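Local coordinates for sensor protein (Haloarcula marismortui ATCC 43049, PDB 3BWL), which is probably a histidine kinase that transfers a phosphoryl group from ATP to a protein histidine, represented here by its PAS domain with an indole aldehyde bound, at residues A[46-56]-A[93-101]. Sequence-based numbering, arbitrary orientation.
Sequences FCAELGYDESE and YERRDGSTM. With I3A (1H-indole-3-carbaldehyde), chain F.
Leu50 packs tightly against the base of the 93-101 hairpin: its CD2 lies 3.6 Å from CB of Tyr93 and equally near the CE of selenomethionine Met101, while CD1 sits over one face of the Tyr93 ring. Phe46 turns its edge toward the Tyr93 ring in a T-shaped pair, planes at 70°; with CG anti to the backbone N (chi1 -176°), its CE1 comes 4.1 Å from Tyr93 OH. That hydroxyl is hydrogen-bonded to Ser122 and touches C2 of the indole aldehyde at 3.2 Å; Tyr93 thus lines the ligand pocket of this PAS domain. Next to this layer, a Schellman motif with Gly51 at C-prime ends helix 44-50, and Arg96 N donates to Leu50 O (2.8 Å, 170°). Arg95 NE makes a weak, bent bond to the backbone O of Glu49; that residue's OE2 forms a salt bridge with Arg86 of the second subunit.

The outer side is looser and wetter: Arg96 is exposed, and a water links Arg95 NH2 to Glu49 OE1. CB of Arg96 stands over the Tyr52 ring, 3.9 Å from its centroid, a CH-pi contact; the Arg96 side chain runs extended to NE, which makes a salt bridge to Glu56 OE2 (3.1 Å), syn but tilted from the carboxylate plane. Glu56 OE1 takes Asp53 N at 2.9 Å. Shortening Glu56 to an alanine is likely to leave the Arg96 guanidinium free to turn and Asp53 N without this acceptor. Chemically, buried apolar contacts and a straight backbone bond fix the hairpin against the helix end, while the Glu56-Arg96 salt bridge probably restrains the turn's exposed side.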
loop_
_atom_site.group_PDB
_atom_site.type_symbol
_atom_site.label_atom_id
_atom_site.label_comp_id
_atom_site.label_asym_id
_atom_site.label_seq_id
_atom_site.Cartn_x
_atom_site.Cartn_y
_atom_site.Cartn_z
ATOM N N PHE A 46 -1.054 -6.237 8.663
ATOM C CA PHE A 46 -1.949 -7.403 8.648
ATOM C C PHE A 46 -1.783 -8.212 9.932
ATOM O O PHE A 46 -2.764 -8.518 10.607
ATOM C CB PHE A 46 -1.643 -8.258 7.418
ATOM C CG PHE A 46 -2.573 -9.426 7.248
ATOM C CD1 PHE A 46 -3.606 -9.357 6.326
ATOM C CD2 PHE A 46 -2.406 -10.580 8.001
ATOM C CE1 PHE A 46 -4.496 -10.428 6.155
ATOM C CE2 PHE A 46 -3.280 -11.676 7.857
ATOM C CZ PHE A 46 -4.308 -11.607 6.914
ATOM N N CYS A 47 -0.530 -8.555 10.261
ATOM C CA CYS A 47 -0.210 -9.383 11.432
ATOM C C CYS A 47 -0.610 -8.673 12.741
ATOM O O CYS A 47 -1.271 -9.275 13.640
ATOM C CB CYS A 47 1.289 -9.708 11.423
ATOM S SG CYS A 47 1.740 -10.720 10.038
ATOM N N ALA A 48 -0.206 -7.410 12.854
ATOM C CA ALA A 48 -0.504 -6.614 14.036
ATOM C C ALA A 48 -2.007 -6.451 14.270
ATOM O O ALA A 48 -2.475 -6.661 15.379
ATOM C CB ALA A 48 0.136 -5.261 13.938
ATOM N N GLU A 49 -2.741 -6.073 13.233
ATOM C CA GLU A 49 -4.202 -5.840 13.343
ATOM C C GLU A 49 -4.921 -7.128 13.775
ATOM O O GLU A 49 -5.832 -7.070 14.596
ATOM C CB GLU A 49 -4.775 -5.330 12.027
ATOM C CG GLU A 49 -4.336 -3.847 11.666
ATOM C CD GLU A 49 -5.242 -2.771 12.258
ATOM O OE1 GLU A 49 -5.777 -2.954 13.376
ATOM O OE2 GLU A 49 -5.452 -1.744 11.570
ATOM N N LEU A 50 -4.480 -8.278 13.279
ATOM C CA LEU A 50 -5.138 -9.564 13.624
ATOM C C LEU A 50 -4.556 -10.269 14.844
ATOM O O LEU A 50 -5.138 -11.226 15.321
ATOM C CB LEU A 50 -5.164 -10.495 12.401
ATOM C CG LEU A 50 -5.986 -9.922 11.232
ATOM C CD1 LEU A 50 -6.135 -11.004 10.172
ATOM C CD2 LEU A 50 -7.359 -9.432 11.676
ATOM N N GLY A 51 -3.434 -9.765 15.355
ATOM C CA GLY A 51 -2.745 -10.331 16.546
ATOM C C GLY A 51 -1.919 -11.587 16.311
ATOM O O GLY A 51 -1.652 -12.356 17.245
ATOM N N TYR A 52 -1.530 -11.830 15.068
ATOM C CA TYR A 52 -0.732 -13.022 14.735
ATOM C C TYR A 52 0.698 -12.667 14.396
ATOM O O TYR A 52 0.966 -11.556 13.942
ATOM C CB TYR A 52 -1.317 -13.702 13.500
ATOM C CG TYR A 52 -2.586 -14.444 13.780
ATOM C CD1 TYR A 52 -2.546 -15.661 14.443
ATOM C CD2 TYR A 52 -3.824 -13.909 13.409
ATOM C CE1 TYR A 52 -3.669 -16.344 14.709
ATOM C CE2 TYR A 52 -4.991 -14.606 13.680
ATOM C CZ TYR A 52 -4.884 -15.822 14.333
ATOM O OH TYR A 52 -5.976 -16.554 14.651
ATOM N N ASP A 53 1.615 -13.603 14.644
ATOM C CA ASP A 53 2.970 -13.499 14.122
ATOM C C ASP A 53 2.878 -13.940 12.671
ATOM O O ASP A 53 2.053 -14.796 12.332
ATOM C CB ASP A 53 3.912 -14.440 14.878
ATOM C CG ASP A 53 5.377 -14.243 14.496
ATOM O OD1 ASP A 53 5.985 -13.248 14.952
ATOM O OD2 ASP A 53 5.918 -15.081 13.743
ATOM N N GLU A 54 3.754 -13.397 11.834
ATOM C CA GLU A 54 3.830 -13.770 10.428
ATOM C C GLU A 54 3.881 -15.300 10.225
ATOM O O GLU A 54 3.264 -15.832 9.303
ATOM C CB GLU A 54 5.055 -13.097 9.795
ATOM C CG GLU A 54 5.216 -13.359 8.332
ATOM C CD GLU A 54 6.448 -12.700 7.756
ATOM O OE1 GLU A 54 7.579 -13.140 8.082
ATOM O OE2 GLU A 54 6.287 -11.754 6.962
ATOM N N SER A 55 4.630 -15.982 11.092
ATOM C CA SER A 55 4.790 -17.435 11.009
ATOM C C SER A 55 3.471 -18.208 11.189
ATOM O O SER A 55 3.377 -19.375 10.761
ATOM C CB SER A 55 5.851 -17.934 12.006
ATOM O OG SER A 55 5.382 -17.835 13.346
ATOM N N GLU A 56 2.471 -17.561 11.800
ATOM C CA GLU A 56 1.137 -18.149 12.048
ATOM C C GLU A 56 0.167 -17.885 10.884
ATOM O O GLU A 56 -0.970 -18.347 10.903
ATOM C CB GLU A 56 0.507 -17.560 13.336
ATOM C CG GLU A 56 1.249 -17.850 14.664
ATOM C CD GLU A 56 0.593 -17.207 15.911
ATOM O OE1 GLU A 56 0.588 -15.953 16.061
ATOM O OE2 GLU A 56 0.110 -17.978 16.780
ATOM N N TYR A 93 -12.683 -10.307 9.275
ATOM C CA TYR A 93 -11.547 -11.028 9.828
ATOM C C TYR A 93 -11.791 -11.426 11.279
ATOM O O TYR A 93 -12.417 -10.690 12.022
ATOM C CB TYR A 93 -10.273 -10.177 9.768
ATOM C CG TYR A 93 -9.727 -9.982 8.361
ATOM C CD1 TYR A 93 -9.530 -11.084 7.515
ATOM C CD2 TYR A 93 -9.356 -8.722 7.899
ATOM C CE1 TYR A 93 -9.007 -10.912 6.240
ATOM C CE2 TYR A 93 -8.823 -8.521 6.610
ATOM C CZ TYR A 93 -8.677 -9.628 5.784
ATOM O OH TYR A 93 -8.176 -9.457 4.525
ATOM N N GLU A 94 -11.290 -12.597 11.624
ATOM C CA GLU A 94 -11.275 -13.075 13.001
ATOM C C GLU A 94 -9.867 -12.916 13.534
ATOM O O GLU A 94 -8.901 -13.500 12.987
ATOM C CB GLU A 94 -11.658 -14.541 13.028
ATOM C CG GLU A 94 -11.886 -15.078 14.428
ATOM C CD GLU A 94 -12.365 -16.522 14.380
ATOM O OE1 GLU A 94 -11.768 -17.336 13.629
ATOM O OE2 GLU A 94 -13.350 -16.851 15.067
ATOM N N ARG A 95 -9.737 -12.105 14.579
ATOM C CA ARG A 95 -8.465 -11.937 15.247
ATOM C C ARG A 95 -8.080 -13.180 16.077
ATOM O O ARG A 95 -8.958 -14.015 16.437
ATOM C CB ARG A 95 -8.496 -10.713 16.168
ATOM C CG ARG A 95 -8.858 -9.383 15.446
ATOM C CD ARG A 95 -8.315 -8.245 16.295
ATOM N NE ARG A 95 -8.648 -6.946 15.723
ATOM C CZ ARG A 95 -9.837 -6.343 15.817
ATOM N NH1 ARG A 95 -10.866 -6.936 16.428
ATOM N NH2 ARG A 95 -10.016 -5.132 15.237
ATOM N N ARG A 96 -6.796 -13.253 16.445
ATOM C CA ARG A 96 -6.339 -14.363 17.303
ATOM C C ARG A 96 -7.176 -14.518 18.568
ATOM O O ARG A 96 -7.505 -15.643 18.985
ATOM C CB ARG A 96 -4.885 -14.190 17.686
ATOM C CG ARG A 96 -4.242 -15.490 18.203
ATOM C CD ARG A 96 -2.728 -15.247 18.345
ATOM N NE ARG A 96 -1.962 -16.468 18.581
ATOM C CZ ARG A 96 -1.876 -17.071 19.767
ATOM N NH1 ARG A 96 -1.144 -18.179 19.901
ATOM N NH2 ARG A 96 -2.537 -16.580 20.818
ATOM N N ASP A 97 -7.525 -13.386 19.177
ATOM C CA ASP A 97 -8.310 -13.375 20.405
ATOM C C ASP A 97 -9.820 -13.607 20.212
ATOM O O ASP A 97 -10.579 -13.580 21.198
ATOM C CB ASP A 97 -8.030 -12.076 21.185
ATOM C CG ASP A 97 -8.597 -10.815 20.512
ATOM O OD1 ASP A 97 -9.333 -10.937 19.505
ATOM O OD2 ASP A 97 -8.306 -9.679 20.992
ATOM N N GLY A 98 -10.261 -13.808 18.962
ATOM C CA GLY A 98 -11.646 -14.131 18.669
ATOM C C GLY A 98 -12.540 -12.947 18.390
ATOM O O GLY A 98 -13.703 -13.118 17.992
ATOM N N SER A 99 -12.032 -11.745 18.603
ATOM C CA SER A 99 -12.790 -10.552 18.196
ATOM C C SER A 99 -12.847 -10.501 16.664
ATOM O O SER A 99 -12.080 -11.208 15.962
ATOM C CB SER A 99 -12.142 -9.288 18.779
ATOM O OG SER A 99 -10.840 -9.084 18.242
ATOM N N THR A 100 -13.739 -9.669 16.128
ATOM C CA THR A 100 -13.838 -9.624 14.664
ATOM C C THR A 100 -13.645 -8.207 14.158
ATOM O O THR A 100 -13.882 -7.239 14.875
ATOM C CB THR A 100 -15.156 -10.202 14.147
ATOM O OG1 THR A 100 -16.260 -9.428 14.651
ATOM C CG2 THR A 100 -15.289 -11.686 14.608
HETATM N N MSE A 101 -13.269 -8.119 12.893
HETATM C CA MSE A 101 -12.975 -6.853 12.276
HETATM C C MSE A 101 -13.674 -6.809 10.917
HETATM O O MSE A 101 -13.286 -7.548 10.051
HETATM C CB MSE A 101 -11.464 -6.738 12.055
HETATM C CG MSE A 101 -11.112 -5.402 11.436
HETATM SE SE MSE A 101 -9.219 -5.454 10.897
HETATM C CE MSE A 101 -8.594 -6.160 12.418
HETATM O O I3A F . -7.011 -11.293 0.415
HETATM C "C3'" I3A F . -7.725 -11.054 1.383
HETATM C C3 I3A F . -9.146 -11.547 1.410
HETATM C C2 I3A F . -9.948 -11.348 2.566
HETATM N N I3A F . -11.131 -11.951 2.213
HETATM C C8 I3A F . -11.080 -12.505 0.967
HETATM C C9 I3A F . -9.817 -12.294 0.421
HETATM C C4 I3A F . -9.509 -12.751 -0.877
HETATM C C5 I3A F . -10.489 -13.475 -1.606
HETATM C C6 I3A F . -11.751 -13.722 -1.042
HETATM C C7 I3A F . -12.045 -13.224 0.243
HETATM O O HOH W 1 -7.236 -4.264 15.106
HETATM O O HOH W 2 -5.921 -10.942 18.703
HETATM O O HOH W 3 -8.023 -15.774 13.381
#